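2-aminomuconate 6-semialdehyde dehydrogenase (PDB 4U3W) probably oxidises 2-aminomuconate 6-semialdehyde to 2-aminomuconate, with NAD+ as hydride acceptor. Local coordinates at residues A[21-29]-A[50-60]; A[98-109]-A[200-211]. All coordinates share one frame; numbering follows the deposited sequence.

Contact 1 of 2, residues A[21-29]-A[50-60]; sequences RQLLRHYIN and LADVCEADAAL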
# COMPACT_ATOMS: atom_id res chain seq x y z
N ARG A 21 31.49 -38.91 -23.30
CA ARG A 21 30.08 -38.52 -23.15
C ARG A 21 29.88 -37.47 -22.06
O ARG A 21 30.34 -37.64 -20.92
CB ARG A 21 29.20 -39.76 -22.85
CG ARG A 21 27.78 -39.40 -22.32
CD ARG A 21 26.90 -40.61 -22.01
NE ARG A 21 27.29 -41.34 -20.80
CZ ARG A 21 26.66 -42.44 -20.38
NH1 ARG A 21 25.62 -42.91 -21.07
NH2 ARG A 21 27.07 -43.07 -19.28
N GLN A 22 29.22 -36.37 -22.39
CA GLN A 22 28.71 -35.53 -21.34
C GLN A 22 27.33 -36.08 -21.05
O GLN A 22 26.53 -36.26 -21.98
CB GLN A 22 28.64 -34.04 -21.72
CG GLN A 22 28.29 -33.16 -20.46
CD GLN A 22 28.14 -31.63 -20.69
OE1 GLN A 22 27.87 -31.14 -21.80
NE2 GLN A 22 28.30 -30.88 -19.61
N LEU A 23 27.04 -36.34 -19.78
CA LEU A 23 25.72 -36.82 -19.42
C LEU A 23 25.13 -35.79 -18.48
O LEU A 23 25.74 -35.49 -17.45
CB LEU A 23 25.77 -38.21 -18.74
CG LEU A 23 24.44 -38.85 -18.28
CD1 LEU A 23 23.63 -39.19 -19.53
CD2 LEU A 23 24.65 -40.16 -17.40
N LEU A 24 23.97 -35.27 -18.85
CA LEU A 24 23.24 -34.30 -18.03
C LEU A 24 22.23 -35.05 -17.17
O LEU A 24 21.27 -35.68 -17.69
CB LEU A 24 22.54 -33.24 -18.90
CG LEU A 24 23.47 -32.41 -19.81
CD1 LEU A 24 22.69 -31.31 -20.55
CD2 LEU A 24 24.58 -31.75 -19.02
N ARG A 25 22.47 -34.99 -15.88
CA ARG A 25 21.70 -35.71 -14.87
C ARG A 25 20.66 -34.81 -14.18
O ARG A 25 20.75 -33.56 -14.23
CB ARG A 25 22.67 -36.30 -13.82
CG ARG A 25 23.63 -37.40 -14.37
CD ARG A 25 24.63 -37.81 -13.27
NE ARG A 25 25.59 -38.82 -13.73
CZ ARG A 25 26.71 -38.54 -14.40
NH1 ARG A 25 27.02 -37.26 -14.67
NH2 ARG A 25 27.53 -39.54 -14.77
N HIS A 26 19.64 -35.46 -13.61
CA HIS A 26 18.68 -34.83 -12.73
C HIS A 26 19.39 -34.43 -11.45
O HIS A 26 20.46 -34.96 -11.13
CB HIS A 26 17.49 -35.78 -12.38
CG HIS A 26 16.99 -36.54 -13.56
ND1 HIS A 26 16.33 -35.94 -14.61
CD2 HIS A 26 17.09 -37.88 -13.87
CE1 HIS A 26 16.07 -36.86 -15.54
NE2 HIS A 26 16.49 -38.05 -15.09
N TYR A 27 18.78 -33.53 -10.69
CA TYR A 27 19.32 -33.17 -9.37
C TYR A 27 18.19 -33.33 -8.38
O TYR A 27 17.23 -32.58 -8.40
CB TYR A 27 19.87 -31.73 -9.34
CG TYR A 27 20.49 -31.36 -7.99
CD1 TYR A 27 21.74 -31.85 -7.63
CD2 TYR A 27 19.85 -30.50 -7.10
CE1 TYR A 27 22.34 -31.51 -6.38
CE2 TYR A 27 20.43 -30.16 -5.80
CZ TYR A 27 21.69 -30.69 -5.48
OH TYR A 27 22.32 -30.41 -4.29
N ILE A 28 18.28 -34.38 -7.54
CA ILE A 28 17.15 -34.69 -6.67
C ILE A 28 17.60 -34.95 -5.23
O ILE A 28 18.49 -35.77 -5.01
CB ILE A 28 16.37 -35.91 -7.24
CG1 ILE A 28 15.80 -35.59 -8.65
CG2 ILE A 28 15.28 -36.39 -6.30
CD1 ILE A 28 15.13 -36.85 -9.34
N ASN A 29 17.00 -34.24 -4.27
CA ASN A 29 17.34 -34.44 -2.86
C ASN A 29 18.86 -34.31 -2.60
O ASN A 29 19.47 -35.17 -1.95
CB ASN A 29 16.83 -35.83 -2.35
CG ASN A 29 16.59 -35.83 -0.85
OD1 ASN A 29 16.39 -34.76 -0.24
ND2 ASN A 29 16.54 -37.02 -0.25
N LEU A 50 25.77 -32.43 -28.53
CA LEU A 50 26.45 -31.70 -27.44
C LEU A 50 26.55 -32.54 -26.16
O LEU A 50 27.53 -32.44 -25.41
CB LEU A 50 25.70 -30.40 -27.11
CG LEU A 50 25.53 -29.41 -28.28
CD1 LEU A 50 24.51 -28.34 -27.90
CD2 LEU A 50 26.85 -28.82 -28.60
N ALA A 51 25.56 -33.40 -25.94
CA ALA A 51 25.44 -34.21 -24.73
C ALA A 51 24.34 -35.22 -24.85
O ALA A 51 23.49 -35.14 -25.77
CB ALA A 51 25.14 -33.29 -23.50
N ASP A 52 24.34 -36.18 -23.93
CA ASP A 52 23.15 -37.00 -23.66
C ASP A 52 22.46 -36.48 -22.39
O ASP A 52 23.12 -36.11 -21.44
CB ASP A 52 23.50 -38.47 -23.47
CG ASP A 52 24.16 -39.07 -24.70
OD1 ASP A 52 23.46 -39.23 -25.72
OD2 ASP A 52 25.38 -39.34 -24.63
N VAL A 53 21.13 -36.52 -22.39
CA VAL A 53 20.31 -35.94 -21.33
C VAL A 53 19.48 -37.08 -20.75
O VAL A 53 18.85 -37.84 -21.51
CB VAL A 53 19.36 -34.85 -21.87
CG1 VAL A 53 18.71 -34.08 -20.73
CG2 VAL A 53 20.12 -33.85 -22.81
N CYS A 54 19.48 -37.22 -19.44
CA CYS A 54 18.65 -38.27 -18.83
C CYS A 54 17.16 -37.93 -18.95
O CYS A 54 16.75 -36.77 -18.81
CB CYS A 54 19.04 -38.45 -17.35
SG CYS A 54 20.71 -39.08 -17.19
N GLU A 55 16.32 -38.93 -19.09
CA GLU A 55 14.87 -38.70 -19.20
C GLU A 55 14.11 -39.18 -17.96
O GLU A 55 14.08 -40.41 -17.68
CB GLU A 55 14.35 -39.45 -20.43
CG GLU A 55 12.83 -39.41 -20.61
CD GLU A 55 12.36 -38.08 -21.25
OE1 GLU A 55 13.02 -37.55 -22.17
OE2 GLU A 55 11.35 -37.56 -20.76
N ALA A 56 13.44 -38.29 -17.23
CA ALA A 56 12.77 -38.75 -15.98
C ALA A 56 11.40 -39.44 -16.24
O ALA A 56 10.52 -38.85 -16.89
CB ALA A 56 12.57 -37.58 -15.02
N ASP A 57 11.22 -40.67 -15.76
CA ASP A 57 9.92 -41.31 -15.91
C ASP A 57 9.04 -40.91 -14.71
O ASP A 57 9.49 -40.21 -13.78
CB ASP A 57 10.04 -42.85 -16.02
CG ASP A 57 10.58 -43.53 -14.73
OD1 ASP A 57 10.39 -43.03 -13.62
OD2 ASP A 57 11.18 -44.61 -14.85
N ALA A 58 7.79 -41.37 -14.72
CA ALA A 58 6.83 -40.94 -13.71
C ALA A 58 7.23 -41.33 -12.25
O ALA A 58 6.89 -40.59 -11.31
CB ALA A 58 5.45 -41.52 -14.04
N ALA A 59 7.91 -42.46 -12.06
CA ALA A 59 8.36 -42.84 -10.70
C ALA A 59 9.45 -41.86 -10.21
O ALA A 59 9.43 -41.43 -9.04
CB ALA A 59 8.88 -44.27 -10.66
N LEU A 60 10.35 -41.47 -11.11
CA LEU A 60 11.38 -40.48 -10.72
C LEU A 60 10.80 -39.07 -10.46
O LEU A 60 11.16 -38.39 -9.48
CB LEU A 60 12.47 -40.42 -11.78
CG LEU A 60 13.73 -39.69 -11.25
CD1 LEU A 60 14.16 -40.39 -9.93
CD2 LEU A 60 14.84 -39.72 -12.27
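The methyl of A51 lies beside the backbone oxygen of Q22 and also meets L24, with A51 CB 4.1 Å from L24 CG. From D52 onward the two chains are joined by backbone hydrogen bonds: D52 N gives to Q22 O, D52 O receives L24 N, and L24 O receives C54 N, all three nearly straight. The D52 carboxylate crosses the R21 chain at about a right angle, OD2 lying 3.3 Å from R21 CD; the acid's salt-bridge partner is K49, not R21. V53 shares a sheet face with L24, and V53 CG2 is 4.3 Å from L24 CD1. At C54 the sulfur stands beside the backbone N (chi1 -66°) and packs against the L23 side chain, SG to L23 CD1 being 3.7 Å. The H26 ring touches C54 CB through NE2 (3.4 Å) and A56 CB through CE1, while its ND1 and NE2 are hydrogen-bonded to H226 N and S35 OG. D57 N-caps the next helix, its OD1 accepting from L60 N; L60 closes this cluster with its two branches: CD2 comes obliquely to 3.3 Å from H26 CD2, a tight approach, and CD1 lies 3.7 Å from I28 CD1. Strands 23-28 and 49-54 thus form the parallel centre of a four-stranded mixed sheet, flanked by antiparallel strands 31-33 and 38-42, with a classic beta bulge where L50 and A51 both face N41.

Contact 2 of 2, residues A[98-109]-A[200-211]; sequences RFDEFVAAEVAD and ETPSSATLLAEV
Helices 99-109 and 203-211 pack nearly antiparallel, their axes 8.7 Å apart at closest approach and their directions 153° apart, the backbones coming near each other where A105 faces S204, in the first turn of helix 203-211. A105 CB also meets the CD1 branch of L207, 3.6 Å away. The F102 ring enters helix 203-211 as a knob among S204, L207, L208 and V211: L207 CB lies over one face, 3.9 Å from the ring centroid, in a CH-pi contact, and V211 CG2 meets the ring edge. Helix 203-214 is the connection of a beta-alpha-beta crossover between parallel strands 192-196 and 222-224, consistent with the Rossmann-like coenzyme-binding domain of aldehyde dehydrogenases, and helix 99-110 packs on its flank. At one end of the interface R98 holds two acids in its guanidinium plane. NH1 and NH2 converge end-on upon E210 OE1, with NH2 at 2.9 Å, while NE and NH2 grip E101 side-on, one nitrogen to each oxygen; the arginine chain bends at chi3 (69°) to reach both. This shared positive charge probably offsets the proximity of the two carboxylates. At the other end D109 meets the start of helix 203-214 with both oxygens: OD2 takes S203 N on its syn lone pair at 2.9 Å, and OD1 accepts S203 OG at 2.8 Å. S204 OG gives its hydrogen to E106 OE1, also at 2.8 Å. A water donates to E106 OE1 and D109 OD2 and accepts from S204 N, joining both acids to the same helix turn.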
# COMPACT_ATOMS: atom_id res chain seq x y z
N ARG A 98 30.73 -18.24 -11.89
CA ARG A 98 30.88 -19.09 -13.05
C ARG A 98 30.26 -18.44 -14.29
O ARG A 98 29.72 -19.13 -15.15
CB ARG A 98 30.24 -20.47 -12.79
CG ARG A 98 30.91 -21.22 -11.60
CD ARG A 98 30.26 -22.57 -11.34
NE ARG A 98 30.53 -23.52 -12.42
CZ ARG A 98 30.01 -24.74 -12.41
NH1 ARG A 98 29.24 -25.06 -11.39
NH2 ARG A 98 30.21 -25.60 -13.39
N PHE A 99 30.35 -17.11 -14.39
CA PHE A 99 29.59 -16.36 -15.39
C PHE A 99 29.90 -16.84 -16.80
O PHE A 99 28.98 -17.11 -17.59
CB PHE A 99 29.85 -14.84 -15.22
CG PHE A 99 29.00 -13.96 -16.13
CD1 PHE A 99 29.42 -13.68 -17.43
CD2 PHE A 99 27.86 -13.34 -15.66
CE1 PHE A 99 28.66 -12.81 -18.26
CE2 PHE A 99 27.09 -12.48 -16.49
CZ PHE A 99 27.48 -12.24 -17.78
N ASP A 100 31.19 -16.99 -17.13
CA ASP A 100 31.55 -17.41 -18.48
C ASP A 100 31.07 -18.83 -18.84
O ASP A 100 30.76 -19.11 -20.00
CB ASP A 100 33.05 -17.31 -18.70
CG ASP A 100 33.53 -15.86 -18.78
OD1 ASP A 100 32.70 -14.92 -18.81
OD2 ASP A 100 34.76 -15.65 -18.82
N GLU A 101 31.08 -19.75 -17.89
CA GLU A 101 30.51 -21.07 -18.12
C GLU A 101 29.03 -21.00 -18.44
O GLU A 101 28.54 -21.77 -19.23
CB GLU A 101 30.68 -21.98 -16.89
CG GLU A 101 32.05 -22.56 -16.68
CD GLU A 101 32.07 -23.47 -15.48
OE1 GLU A 101 31.57 -24.61 -15.60
OE2 GLU A 101 32.54 -23.05 -14.41
N PHE A 102 28.29 -20.17 -17.70
CA PHE A 102 26.85 -20.07 -17.92
C PHE A 102 26.60 -19.54 -19.30
O PHE A 102 25.74 -20.05 -20.03
CB PHE A 102 26.20 -19.16 -16.86
CG PHE A 102 25.77 -19.91 -15.62
CD1 PHE A 102 26.66 -20.14 -14.57
CD2 PHE A 102 24.48 -20.43 -15.53
CE1 PHE A 102 26.26 -20.88 -13.46
CE2 PHE A 102 24.07 -21.19 -14.41
CZ PHE A 102 24.94 -21.40 -13.39
N VAL A 103 27.37 -18.52 -19.68
CA VAL A 103 27.30 -17.96 -21.02
C VAL A 103 27.53 -19.02 -22.07
O VAL A 103 26.75 -19.14 -23.02
CB VAL A 103 28.32 -16.79 -21.18
CG1 VAL A 103 28.38 -16.32 -22.65
CG2 VAL A 103 27.88 -15.63 -20.25
N ALA A 104 28.58 -19.81 -21.92
CA ALA A 104 28.91 -20.80 -22.96
C ALA A 104 27.84 -21.92 -23.09
O ALA A 104 27.56 -22.39 -24.19
CB ALA A 104 30.29 -21.42 -22.66
N ALA A 105 27.26 -22.33 -21.96
CA ALA A 105 26.19 -23.33 -21.95
C ALA A 105 24.95 -22.77 -22.68
O ALA A 105 24.37 -23.43 -23.52
CB ALA A 105 25.83 -23.70 -20.49
N GLU A 106 24.59 -21.52 -22.37
CA GLU A 106 23.43 -20.91 -22.97
C GLU A 106 23.63 -20.76 -24.48
O GLU A 106 22.74 -21.11 -25.26
CB GLU A 106 23.15 -19.54 -22.33
CG GLU A 106 21.75 -19.00 -22.58
CD GLU A 106 20.70 -19.68 -21.67
OE1 GLU A 106 20.89 -20.84 -21.28
OE2 GLU A 106 19.68 -19.04 -21.34
N VAL A 107 24.79 -20.24 -24.88
CA VAL A 107 25.14 -20.13 -26.30
C VAL A 107 25.13 -21.51 -27.01
O VAL A 107 24.61 -21.64 -28.15
CB VAL A 107 26.55 -19.48 -26.46
CG1 VAL A 107 27.00 -19.55 -27.88
CG2 VAL A 107 26.50 -17.99 -25.96
N ALA A 108 25.68 -22.53 -26.36
CA ALA A 108 25.75 -23.85 -27.02
C ALA A 108 24.35 -24.41 -27.30
O ALA A 108 24.11 -24.94 -28.39
CB ALA A 108 26.57 -24.82 -26.16
N ASP A 109 23.44 -24.28 -26.32
CA ASP A 109 22.05 -24.74 -26.45
C ASP A 109 21.21 -23.95 -27.44
O ASP A 109 20.37 -24.52 -28.15
CB ASP A 109 21.35 -24.69 -25.08
CG ASP A 109 21.67 -25.89 -24.19
OD1 ASP A 109 22.55 -26.72 -24.53
OD2 ASP A 109 21.08 -25.92 -23.08
N GLU A 200 14.99 -28.99 -25.17
CA GLU A 200 15.93 -28.36 -26.11
C GLU A 200 17.10 -27.65 -25.43
O GLU A 200 18.16 -27.42 -26.07
CB GLU A 200 15.22 -27.31 -26.99
CG GLU A 200 14.14 -27.86 -27.92
CD GLU A 200 14.72 -28.73 -29.05
OE1 GLU A 200 15.96 -28.70 -29.30
OE2 GLU A 200 13.93 -29.44 -29.68
N THR A 201 16.85 -27.20 -24.19
CA THR A 201 17.81 -26.33 -23.50
C THR A 201 18.04 -26.72 -22.05
O THR A 201 17.65 -26.01 -21.08
CB THR A 201 17.35 -24.80 -23.59
OG1 THR A 201 16.04 -24.65 -23.01
CG2 THR A 201 17.26 -24.38 -25.08
N PRO A 202 18.72 -27.87 -21.86
CA PRO A 202 18.97 -28.40 -20.52
C PRO A 202 20.21 -27.84 -19.79
O PRO A 202 20.33 -28.08 -18.60
CB PRO A 202 19.19 -29.91 -20.80
CG PRO A 202 19.85 -29.92 -22.20
CD PRO A 202 19.10 -28.83 -22.93
N SER A 203 21.14 -27.21 -20.51
CA SER A 203 22.51 -27.04 -19.99
C SER A 203 22.64 -25.99 -18.89
O SER A 203 23.27 -26.27 -17.85
CB SER A 203 23.50 -26.70 -21.12
OG SER A 203 23.41 -27.74 -22.11
N SER A 204 22.11 -24.78 -19.11
CA SER A 204 22.25 -23.75 -18.08
C SER A 204 21.44 -24.08 -16.81
O SER A 204 21.88 -23.75 -15.69
CB SER A 204 21.87 -22.35 -18.63
OG SER A 204 20.48 -22.19 -18.90
N ALA A 205 20.30 -24.74 -16.95
CA ALA A 205 19.58 -25.20 -15.74
C ALA A 205 20.40 -26.25 -14.94
O ALA A 205 20.38 -26.26 -13.71
CB ALA A 205 18.19 -25.77 -16.13
N THR A 206 21.14 -27.11 -15.65
CA THR A 206 21.97 -28.08 -14.97
C THR A 206 23.12 -27.36 -14.22
O THR A 206 23.44 -27.73 -13.07
CB THR A 206 22.56 -29.15 -15.94
OG1 THR A 206 21.49 -29.74 -16.70
CG2 THR A 206 23.27 -30.30 -15.13
N LEU A 207 23.70 -26.32 -14.83
CA LEU A 207 24.74 -25.54 -14.13
C LEU A 207 24.14 -24.88 -12.93
O LEU A 207 24.80 -24.75 -11.85
CB LEU A 207 25.35 -24.48 -15.09
CG LEU A 207 26.22 -25.06 -16.20
CD1 LEU A 207 26.83 -23.93 -17.02
CD2 LEU A 207 27.30 -25.89 -15.55
N LEU A 208 22.89 -24.43 -13.07
CA LEU A 208 22.23 -23.81 -11.89
C LEU A 208 22.10 -24.84 -10.72
O LEU A 208 22.35 -24.52 -9.53
CB LEU A 208 20.86 -23.24 -12.26
CG LEU A 208 20.09 -22.54 -11.11
CD1 LEU A 208 20.90 -21.34 -10.61
CD2 LEU A 208 18.69 -22.04 -11.55
N ALA A 209 21.74 -26.08 -11.05
CA ALA A 209 21.74 -27.13 -10.03
C ALA A 209 23.11 -27.29 -9.36
O ALA A 209 23.17 -27.48 -8.16
CB ALA A 209 21.29 -28.52 -10.68
N GLU A 210 24.21 -27.25 -10.15
CA GLU A 210 25.56 -27.34 -9.56
C GLU A 210 25.82 -26.20 -8.58
O GLU A 210 26.45 -26.39 -7.52
CB GLU A 210 26.63 -27.30 -10.67
CG GLU A 210 26.54 -28.51 -11.59
CD GLU A 210 27.62 -28.54 -12.66
OE1 GLU A 210 28.62 -27.81 -12.53
OE2 GLU A 210 27.47 -29.34 -13.62
N VAL A 211 25.34 -25.02 -8.93
CA VAL A 211 25.49 -23.87 -8.02
C VAL A 211 24.69 -24.10 -6.73
O VAL A 211 25.22 -23.87 -5.62
CB VAL A 211 25.09 -22.52 -8.71
CG1 VAL A 211 25.02 -21.39 -7.64
CG2 VAL A 211 26.13 -22.17 -9.77
O HOH W 1 20.60 -23.88 -21.46

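In the fold
Contact 1 lies farther out, its centre about 23 Å from that of the chain against about 17 Å for contact 2, though both are partly buried. The sheet of contact 1 touches both segments of contact 2: L24 packs on P202 and S203, Y27 on A209, and L50 on the backbone O of A108 in helix 99-110. Backbone hydrogen bonds flanked by mostly apolar side chains and H26 make contact 1, whereas contact 2 joins its helices mainly through side chains, apolar in the middle and charged or polar toward both ends. N41 pairs with the bulge and with D109; H226 bonds to H26 and T206. E200 of contact 2 and L42 bind magnesium near L50.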